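Local coordinates for metallo-beta-lactamase domain-containing protein 1 (PDB 1ZTC) that probably acts as a metal-dependent hydrolase of the metallo-beta-lactamase fold, possibly an endoribonuclease, and binds two nickel ions in its active site, at residues 139-151 / 155-167. Sequence-based numbering, arbitrary orientation.
Sequences LFDEKVKVFHTPW and EHLSFLLDTENAG
T149 and H156 meet at the closed end of an antiparallel hairpin made by strands 144-148 and 157-163. T149 OG1 lies at the edge of the H156 ring, in its plane, and forms a hydrogen bond of 2.8 Å with H156 ND1. The same hydroxyl lies 2.9 Å from S158 OG, so one oxygen meets two side chains of 155-167, H156 in the loop and S158 on the strand. With chi1 at 52°, OG1 sits between the backbone N and the carbonyl carbon of T149, and CG2 packs against S158. T149 N also bonds to H156 O, 2.8 Å away. The edge of the H148 ring approaches this carbonyl too, with CD2 3.2 Å from H156 O.

Beyond this end the pairing is regular. K145 with L160 and F147 with S158 are hydrogen-bonded pairs; V144, V146 and H148 face L161, F159 and L157 in non-hydrogen-bonded pairs. A further bond from D162 N to K143 O extends the ladder. On one face V146 divides its two methyls: CG1 touches L157 CD2 at 3.8 Å, while CG2 meets the edge of the F159 ring. V144 packs beside L161 on the same face. On the other face L160 CB lies in the plane of the F147 ring, 3.7 Å from CE2.

The end carrying H156 borders the nickel site. H156 NE2 bonds to the backbone N of D174, a ligand of both nickel ions. H156 is thus a second-shell residue behind D174, and T149 stands one step further out, holding the other nitrogen of its ring. S158 OG also bonds to T172 O. Strand 157-163 runs between 144-148 and 169-171 in a mixed sheet. Helix 192-201 touches F147 and T149, strand 76-78 touches F159, and strand 13-19 reaches K143 and V144.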
ATOM      1  N   LEU A 139      -4.278 -36.036  -5.426  1.00 45.69           N
ATOM      2  CA  LEU A 139      -3.692 -35.719  -6.722  1.00 45.54           C
ATOM      3  C   LEU A 139      -2.182 -35.878  -6.700  1.00 45.07           C
ATOM      4  O   LEU A 139      -1.557 -35.834  -5.637  1.00 45.61           O
ATOM      5  CB  LEU A 139      -3.988 -34.250  -7.070  1.00 44.14           C
ATOM      6  CG  LEU A 139      -5.454 -33.796  -7.149  1.00 45.62           C
ATOM      7  CD1 LEU A 139      -5.557 -32.292  -7.358  1.00 48.08           C
ATOM      8  CD2 LEU A 139      -6.200 -34.544  -8.265  1.00 49.62           C
ATOM      9  N   PHE A 140      -1.606 -36.005  -7.895  1.00 45.28           N
ATOM     10  CA  PHE A 140      -0.142 -36.064  -8.115  1.00 46.16           C
ATOM     11  C   PHE A 140       0.489 -37.191  -7.318  1.00 46.48           C
ATOM     12  O   PHE A 140       1.281 -36.944  -6.398  1.00 46.67           O
ATOM     13  CB  PHE A 140       0.532 -34.710  -7.807  1.00 46.72           C
ATOM     14  CG  PHE A 140      -0.033 -33.577  -8.610  1.00 45.50           C
ATOM     15  CD1 PHE A 140       0.247 -33.467  -9.958  1.00 48.45           C
ATOM     16  CD2 PHE A 140      -0.884 -32.640  -8.022  1.00 50.04           C
ATOM     17  CE1 PHE A 140      -0.308 -32.438 -10.720  1.00 51.35           C
ATOM     18  CE2 PHE A 140      -1.442 -31.594  -8.776  1.00 48.44           C
ATOM     19  CZ  PHE A 140      -1.154 -31.501 -10.129  1.00 48.88           C
ATOM     20  N   ASP A 141       0.100 -38.423  -7.665  1.00 47.49           N
ATOM     21  CA  ASP A 141       0.554 -39.612  -6.970  1.00 47.58           C
ATOM     22  C   ASP A 141       0.354 -39.472  -5.473  1.00 46.37           C
ATOM     23  O   ASP A 141       1.227 -39.795  -4.680  1.00 45.05           O
ATOM     24  CB  ASP A 141       2.030 -39.936  -7.285  1.00 51.36           C
ATOM     25  CG  ASP A 141       2.315 -40.038  -8.789  1.00 56.48           C
ATOM     26  OD1 ASP A 141       1.547 -40.694  -9.529  1.00 64.02           O
ATOM     27  OD2 ASP A 141       3.315 -39.437  -9.232  1.00 70.68           O
ATOM     28  N   GLU A 142      -0.819 -38.974  -5.094  1.00 46.80           N
ATOM     29  CA  GLU A 142      -1.230 -38.843  -3.699  1.00 48.04           C
ATOM     30  C   GLU A 142      -0.408 -37.865  -2.862  1.00 48.33           C
ATOM     31  O   GLU A 142      -0.546 -37.841  -1.638  1.00 49.64           O
ATOM     32  CB  GLU A 142      -1.353 -40.218  -3.062  1.00 50.41           C
ATOM     33  CG  GLU A 142      -2.160 -41.179  -3.982  1.00 51.98           C
ATOM     34  CD  GLU A 142      -2.774 -42.339  -3.238  1.00 57.83           C
ATOM     35  OE1 GLU A 142      -3.065 -42.190  -2.022  1.00 69.22           O
ATOM     36  OE2 GLU A 142      -2.980 -43.406  -3.869  1.00 64.28           O
ATOM     37  N   LYS A 143       0.344 -36.982  -3.524  1.00 47.15           N
ATOM     38  CA  LYS A 143       1.142 -35.975  -2.811  1.00 47.40           C
ATOM     39  C   LYS A 143       0.302 -34.780  -2.376  1.00 47.28           C
ATOM     40  O   LYS A 143       0.727 -34.002  -1.489  1.00 45.81           O
ATOM     41  CB  LYS A 143       2.277 -35.487  -3.712  1.00 49.37           C
ATOM     42  CG  LYS A 143       3.315 -36.561  -4.041  1.00 52.04           C
ATOM     43  CD  LYS A 143       4.128 -36.906  -2.816  1.00 52.97           C
ATOM     44  CE  LYS A 143       5.303 -37.830  -3.171  1.00 58.25           C
ATOM     45  NZ  LYS A 143       5.595 -38.717  -1.995  1.00 61.10           N
ATOM     46  N   VAL A 144      -0.847 -34.596  -3.041  1.00 45.97           N
ATOM     47  CA  VAL A 144      -1.711 -33.450  -2.797  1.00 46.24           C
ATOM     48  C   VAL A 144      -3.098 -33.950  -2.452  1.00 46.23           C
ATOM     49  O   VAL A 144      -3.716 -34.661  -3.229  1.00 47.16           O
ATOM     50  CB  VAL A 144      -1.767 -32.527  -4.017  1.00 46.24           C
ATOM     51  CG1 VAL A 144      -2.714 -31.341  -3.758  1.00 49.05           C
ATOM     52  CG2 VAL A 144      -0.372 -32.027  -4.344  1.00 48.01           C
ATOM     53  N   LYS A 145      -3.538 -33.640  -1.243  1.00 44.89           N
ATOM     54  CA  LYS A 145      -4.889 -33.957  -0.811  1.00 44.42           C
ATOM     55  C   LYS A 145      -5.752 -32.696  -0.815  1.00 44.33           C
ATOM     56  O   LYS A 145      -5.375 -31.681  -0.250  1.00 43.06           O
ATOM     57  CB  LYS A 145      -4.868 -34.589   0.572  1.00 47.36           C
ATOM     58  CG  LYS A 145      -6.258 -34.832   1.174  1.00 49.92           C
ATOM     59  CD  LYS A 145      -7.029 -35.938   0.487  1.00 52.65           C
ATOM     60  CE  LYS A 145      -8.261 -36.283   1.309  1.00 53.73           C
ATOM     61  NZ  LYS A 145      -8.911 -37.546   0.885  1.00 55.51           N
ATOM     62  N   VAL A 146      -6.919 -32.812  -1.450  1.00 43.60           N
ATOM     63  CA  VAL A 146      -7.868 -31.705  -1.624  1.00 43.73           C
ATOM     64  C   VAL A 146      -8.990 -31.785  -0.609  1.00 42.26           C
ATOM     65  O   VAL A 146      -9.628 -32.814  -0.463  1.00 40.85           O
ATOM     66  CB  VAL A 146      -8.516 -31.752  -3.035  1.00 43.10           C
ATOM     67  CG1 VAL A 146      -9.437 -30.573  -3.241  1.00 43.90           C
ATOM     68  CG2 VAL A 146      -7.442 -31.776  -4.111  1.00 47.05           C
ATOM     69  N   PHE A 147      -9.257 -30.671   0.053  1.00 42.61           N
ATOM     70  CA  PHE A 147     -10.323 -30.599   1.042  1.00 43.20           C
ATOM     71  C   PHE A 147     -11.261 -29.474   0.662  1.00 42.99           C
ATOM     72  O   PHE A 147     -10.820 -28.348   0.386  1.00 42.54           O
ATOM     73  CB  PHE A 147      -9.745 -30.308   2.429  1.00 43.19           C
ATOM     74  CG  PHE A 147      -8.919 -31.420   2.988  1.00 43.09           C
ATOM     75  CD1 PHE A 147      -9.514 -32.562   3.501  1.00 44.33           C
ATOM     76  CD2 PHE A 147      -7.547 -31.320   3.021  1.00 46.97           C
ATOM     77  CE1 PHE A 147      -8.732 -33.593   4.026  1.00 44.33           C
ATOM     78  CE2 PHE A 147      -6.763 -32.348   3.543  1.00 45.03           C
ATOM     79  CZ  PHE A 147      -7.350 -33.465   4.042  1.00 43.22           C
ATOM     80  N   HIS A 148     -12.548 -29.769   0.660  1.00 41.74           N
ATOM     81  CA  HIS A 148     -13.580 -28.721   0.477  1.00 42.88           C
ATOM     82  C   HIS A 148     -13.779 -28.008   1.799  1.00 42.66           C
ATOM     83  O   HIS A 148     -14.199 -28.614   2.784  1.00 43.51           O
ATOM     84  CB  HIS A 148     -14.913 -29.314   0.017  1.00 41.55           C
ATOM     85  CG  HIS A 148     -15.899 -28.283  -0.472  1.00 41.87           C
ATOM     86  ND1 HIS A 148     -17.250 -28.536  -0.586  1.00 42.79           N
ATOM     87  CD2 HIS A 148     -15.720 -27.015  -0.915  1.00 41.87           C
ATOM     88  CE1 HIS A 148     -17.860 -27.472  -1.074  1.00 44.52           C
ATOM     89  NE2 HIS A 148     -16.956 -26.526  -1.272  1.00 40.87           N
ATOM     90  N   THR A 149     -13.462 -26.723   1.819  1.00 43.73           N
ATOM     91  CA  THR A 149     -13.464 -25.953   3.042  1.00 43.31           C
ATOM     92  C   THR A 149     -14.270 -24.669   2.819  1.00 42.18           C
ATOM     93  O   THR A 149     -13.696 -23.580   2.780  1.00 42.12           O
ATOM     94  CB  THR A 149     -12.024 -25.651   3.494  1.00 41.83           C
ATOM     95  OG1 THR A 149     -11.280 -25.075   2.410  1.00 42.44           O
ATOM     96  CG2 THR A 149     -11.298 -26.924   3.920  1.00 41.19           C
ATOM     97  N   PRO A 150     -15.588 -24.800   2.676  1.00 42.21           N
ATOM     98  CA  PRO A 150     -16.430 -23.665   2.232  1.00 44.23           C
ATOM     99  C   PRO A 150     -16.775 -22.637   3.332  1.00 45.05           C
ATOM    100  O   PRO A 150     -17.910 -22.291   3.517  1.00 47.39           O
ATOM    101  CB  PRO A 150     -17.690 -24.364   1.694  1.00 44.02           C
ATOM    102  CG  PRO A 150     -17.787 -25.614   2.540  1.00 44.64           C
ATOM    103  CD  PRO A 150     -16.377 -26.036   2.858  1.00 42.65           C
ATOM    104  N   TRP A 151     -15.785 -22.173   4.073  1.00 45.61           N
ATOM    105  CA  TRP A 151     -16.014 -21.235   5.186  1.00 46.18           C
ATOM    106  C   TRP A 151     -15.328 -19.937   4.814  1.00 47.30           C
ATOM    107  O   TRP A 151     -14.442 -19.411   5.523  1.00 49.42           O
ATOM    108  CB  TRP A 151     -15.488 -21.833   6.489  1.00 46.63           C
ATOM    109  CG  TRP A 151     -15.957 -23.264   6.603  1.00 45.77           C
ATOM    110  CD1 TRP A 151     -17.254 -23.696   6.606  1.00 47.11           C
ATOM    111  CD2 TRP A 151     -15.141 -24.437   6.652  1.00 40.37           C
ATOM    112  NE1 TRP A 151     -17.287 -25.057   6.679  1.00 41.89           N
ATOM    113  CE2 TRP A 151     -16.006 -25.540   6.707  1.00 43.90           C
ATOM    114  CE3 TRP A 151     -13.759 -24.656   6.672  1.00 44.97           C
ATOM    115  CZ2 TRP A 151     -15.546 -26.849   6.780  1.00 44.28           C
ATOM    116  CZ3 TRP A 151     -13.290 -25.958   6.745  1.00 45.53           C
ATOM    117  CH2 TRP A 151     -14.181 -27.040   6.783  1.00 46.29           C
ATOM    118  N   GLU A 155     -16.926 -22.373  -3.084  1.00 43.64           N
ATOM    119  CA  GLU A 155     -15.995 -23.210  -3.866  1.00 44.14           C
ATOM    120  C   GLU A 155     -14.629 -23.405  -3.204  1.00 43.23           C
ATOM    121  O   GLU A 155     -13.694 -23.946  -3.809  1.00 44.96           O
ATOM    122  CB  GLU A 155     -15.815 -22.624  -5.266  1.00 44.29           C
ATOM    123  CG  GLU A 155     -14.845 -21.439  -5.417  1.00 44.16           C
ATOM    124  CD  GLU A 155     -15.437 -20.090  -5.009  1.00 47.67           C
ATOM    125  OE1 GLU A 155     -16.601 -20.037  -4.521  1.00 40.84           O
ATOM    126  OE2 GLU A 155     -14.734 -19.077  -5.223  1.00 46.10           O
ATOM    127  N   HIS A 156     -14.510 -22.970  -1.956  1.00 43.29           N
ATOM    128  CA  HIS A 156     -13.220 -22.850  -1.337  1.00 42.05           C
ATOM    129  C   HIS A 156     -12.599 -24.213  -1.009  1.00 41.13           C
ATOM    130  O   HIS A 156     -13.243 -25.110  -0.426  1.00 40.80           O
ATOM    131  CB  HIS A 156     -13.288 -21.966  -0.084  1.00 43.07           C
ATOM    132  CG  HIS A 156     -11.933 -21.617   0.455  1.00 43.06           C
ATOM    133  ND1 HIS A 156     -11.193 -22.489   1.234  1.00 42.36           N
ATOM    134  CD2 HIS A 156     -11.157 -20.514   0.274  1.00 42.41           C
ATOM    135  CE1 HIS A 156     -10.028 -21.926   1.518  1.00 43.16           C
ATOM    136  NE2 HIS A 156      -9.981 -20.730   0.942  1.00 40.63           N
ATOM    137  N   LEU A 157     -11.320 -24.325  -1.340  1.00 41.36           N
ATOM    138  CA  LEU A 157     -10.521 -25.523  -1.120  1.00 41.78           C
ATOM    139  C   LEU A 157      -9.267 -25.215  -0.332  1.00 42.83           C
ATOM    140  O   LEU A 157      -8.671 -24.130  -0.471  1.00 42.92           O
ATOM    141  CB  LEU A 157     -10.062 -26.108  -2.460  1.00 42.14           C
ATOM    142  CG  LEU A 157     -11.128 -26.567  -3.457  1.00 40.27           C
ATOM    143  CD1 LEU A 157     -10.440 -26.906  -4.775  1.00 44.82           C
ATOM    144  CD2 LEU A 157     -11.950 -27.731  -2.948  1.00 40.17           C
ATOM    145  N   SER A 158      -8.855 -26.205   0.468  1.00 43.55           N
ATOM    146  CA  SER A 158      -7.551 -26.221   1.114  1.00 43.71           C
ATOM    147  C   SER A 158      -6.801 -27.466   0.603  1.00 43.76           C
ATOM    148  O   SER A 158      -7.418 -28.471   0.205  1.00 44.50           O
ATOM    149  CB  SER A 158      -7.682 -26.201   2.652  1.00 43.84           C
ATOM    150  OG  SER A 158      -8.476 -25.100   3.108  1.00 42.85           O
ATOM    151  N   PHE A 159      -5.474 -27.374   0.596  1.00 43.82           N
ATOM    152  CA  PHE A 159      -4.618 -28.420   0.051  1.00 43.70           C
ATOM    153  C   PHE A 159      -3.532 -28.851   1.049  1.00 43.25           C
ATOM    154  O   PHE A 159      -2.785 -28.028   1.573  1.00 44.51           O
ATOM    155  CB  PHE A 159      -3.927 -27.948  -1.218  1.00 44.15           C
ATOM    156  CG  PHE A 159      -4.852 -27.459  -2.273  1.00 43.86           C
ATOM    157  CD1 PHE A 159      -5.531 -28.358  -3.094  1.00 44.20           C
ATOM    158  CD2 PHE A 159      -5.068 -26.098  -2.445  1.00 45.87           C
ATOM    159  CE1 PHE A 159      -6.407 -27.909  -4.077  1.00 42.37           C
ATOM    160  CE2 PHE A 159      -5.936 -25.642  -3.417  1.00 44.14           C
ATOM    161  CZ  PHE A 159      -6.615 -26.542  -4.243  1.00 42.87           C
ATOM    162  N   LEU A 160      -3.455 -30.152   1.287  1.00 44.64           N
ATOM    163  CA  LEU A 160      -2.444 -30.729   2.148  1.00 44.68           C
ATOM    164  C   LEU A 160      -1.396 -31.398   1.278  1.00 45.14           C
ATOM    165  O   LEU A 160      -1.722 -32.273   0.449  1.00 43.34           O
ATOM    166  CB  LEU A 160      -3.096 -31.746   3.089  1.00 45.46           C
ATOM    167  CG  LEU A 160      -2.204 -32.382   4.168  1.00 45.34           C
ATOM    168  CD1 LEU A 160      -1.800 -31.348   5.235  1.00 45.43           C
ATOM    169  CD2 LEU A 160      -2.938 -33.535   4.813  1.00 45.26           C
ATOM    170  N   LEU A 161      -0.143 -31.013   1.486  1.00 44.48           N
ATOM    171  CA  LEU A 161       0.948 -31.394   0.613  1.00 44.95           C
ATOM    172  C   LEU A 161       1.947 -32.258   1.397  1.00 44.92           C
ATOM    173  O   LEU A 161       2.338 -31.897   2.501  1.00 46.27           O
ATOM    174  CB  LEU A 161       1.663 -30.143   0.105  1.00 43.18           C
ATOM    175  CG  LEU A 161       0.836 -28.914  -0.329  1.00 45.24           C
ATOM    176  CD1 LEU A 161       1.785 -27.813  -0.764  1.00 48.95           C
ATOM    177  CD2 LEU A 161      -0.104 -29.284  -1.447  1.00 49.63           C
ATOM    178  N   ASP A 162       2.381 -33.351   0.807  1.00 45.06           N
ATOM    179  CA  ASP A 162       3.493 -34.107   1.379  1.00 46.60           C
ATOM    180  C   ASP A 162       4.758 -33.806   0.585  1.00 45.06           C
ATOM    181  O   ASP A 162       4.962 -34.304  -0.518  1.00 44.69           O
ATOM    182  CB  ASP A 162       3.186 -35.576   1.555  1.00 50.11           C
ATOM    183  CG  ASP A 162       2.261 -35.821   2.799  1.00 56.63           C
ATOM    184  OD1 ASP A 162       2.566 -35.348   3.927  1.00 58.89           O
ATOM    185  OD2 ASP A 162       1.209 -36.455   2.617  1.00 63.73           O
ATOM    186  N   THR A 163       5.560 -32.913   1.157  1.00 44.26           N
ATOM    187  CA  THR A 163       6.756 -32.391   0.511  1.00 45.27           C
ATOM    188  C   THR A 163       8.014 -32.983   1.132  1.00 46.30           C
ATOM    189  O   THR A 163       8.044 -33.391   2.303  1.00 46.88           O
ATOM    190  CB  THR A 163       6.840 -30.846   0.582  1.00 44.64           C
ATOM    191  OG1 THR A 163       7.296 -30.433   1.881  1.00 42.64           O
ATOM    192  CG2 THR A 163       5.475 -30.193   0.285  1.00 42.71           C
ATOM    193  N   GLU A 164       9.060 -33.058   0.316  1.00 47.57           N
ATOM    194  CA  GLU A 164      10.352 -33.566   0.753  1.00 47.65           C
ATOM    195  C   GLU A 164      11.117 -32.545   1.587  1.00 46.59           C
ATOM    196  O   GLU A 164      11.840 -32.905   2.518  1.00 47.41           O
ATOM    197  CB  GLU A 164      11.184 -33.916  -0.483  1.00 48.62           C
ATOM    198  CG  GLU A 164      12.476 -34.651  -0.193  1.00 54.17           C
ATOM    199  CD  GLU A 164      13.449 -34.675  -1.390  1.00 63.03           C
ATOM    200  OE1 GLU A 164      13.414 -33.715  -2.219  1.00 72.89           O
ATOM    201  OE2 GLU A 164      14.242 -35.662  -1.492  1.00 71.57           O
ATOM    202  N   ASN A 165      10.979 -31.272   1.242  1.00 43.96           N
ATOM    203  CA  ASN A 165      11.802 -30.223   1.849  1.00 44.29           C
ATOM    204  C   ASN A 165      11.131 -29.438   2.972  1.00 43.67           C
ATOM    205  O   ASN A 165      11.802 -28.731   3.717  1.00 44.63           O
ATOM    206  CB  ASN A 165      12.312 -29.258   0.768  1.00 41.78           C
ATOM    207  CG  ASN A 165      11.184 -28.515   0.069  1.00 44.18           C
ATOM    208  OD1 ASN A 165      10.151 -29.105  -0.310  1.00 41.06           O
ATOM    209  ND2 ASN A 165      11.359 -27.223  -0.098  1.00 40.77           N
ATOM    210  N   ALA A 166       9.813 -29.524   3.077  1.00 44.41           N
ATOM    211  CA  ALA A 166       9.080 -28.797   4.111  1.00 44.67           C
ATOM    212  C   ALA A 166       8.109 -29.666   4.915  1.00 44.28           C
ATOM    213  O   ALA A 166       7.322 -29.152   5.713  1.00 44.63           O
ATOM    214  CB  ALA A 166       8.365 -27.620   3.513  1.00 44.65           C
ATOM    215  N   GLY A 167       8.194 -30.971   4.730  1.00 42.70           N
ATOM    216  CA  GLY A 167       7.321 -31.898   5.403  1.00 43.25           C
ATOM    217  C   GLY A 167       5.872 -31.749   4.927  1.00 42.71           C
ATOM    218  O   GLY A 167       5.620 -31.503   3.760  1.00 42.54           O
TER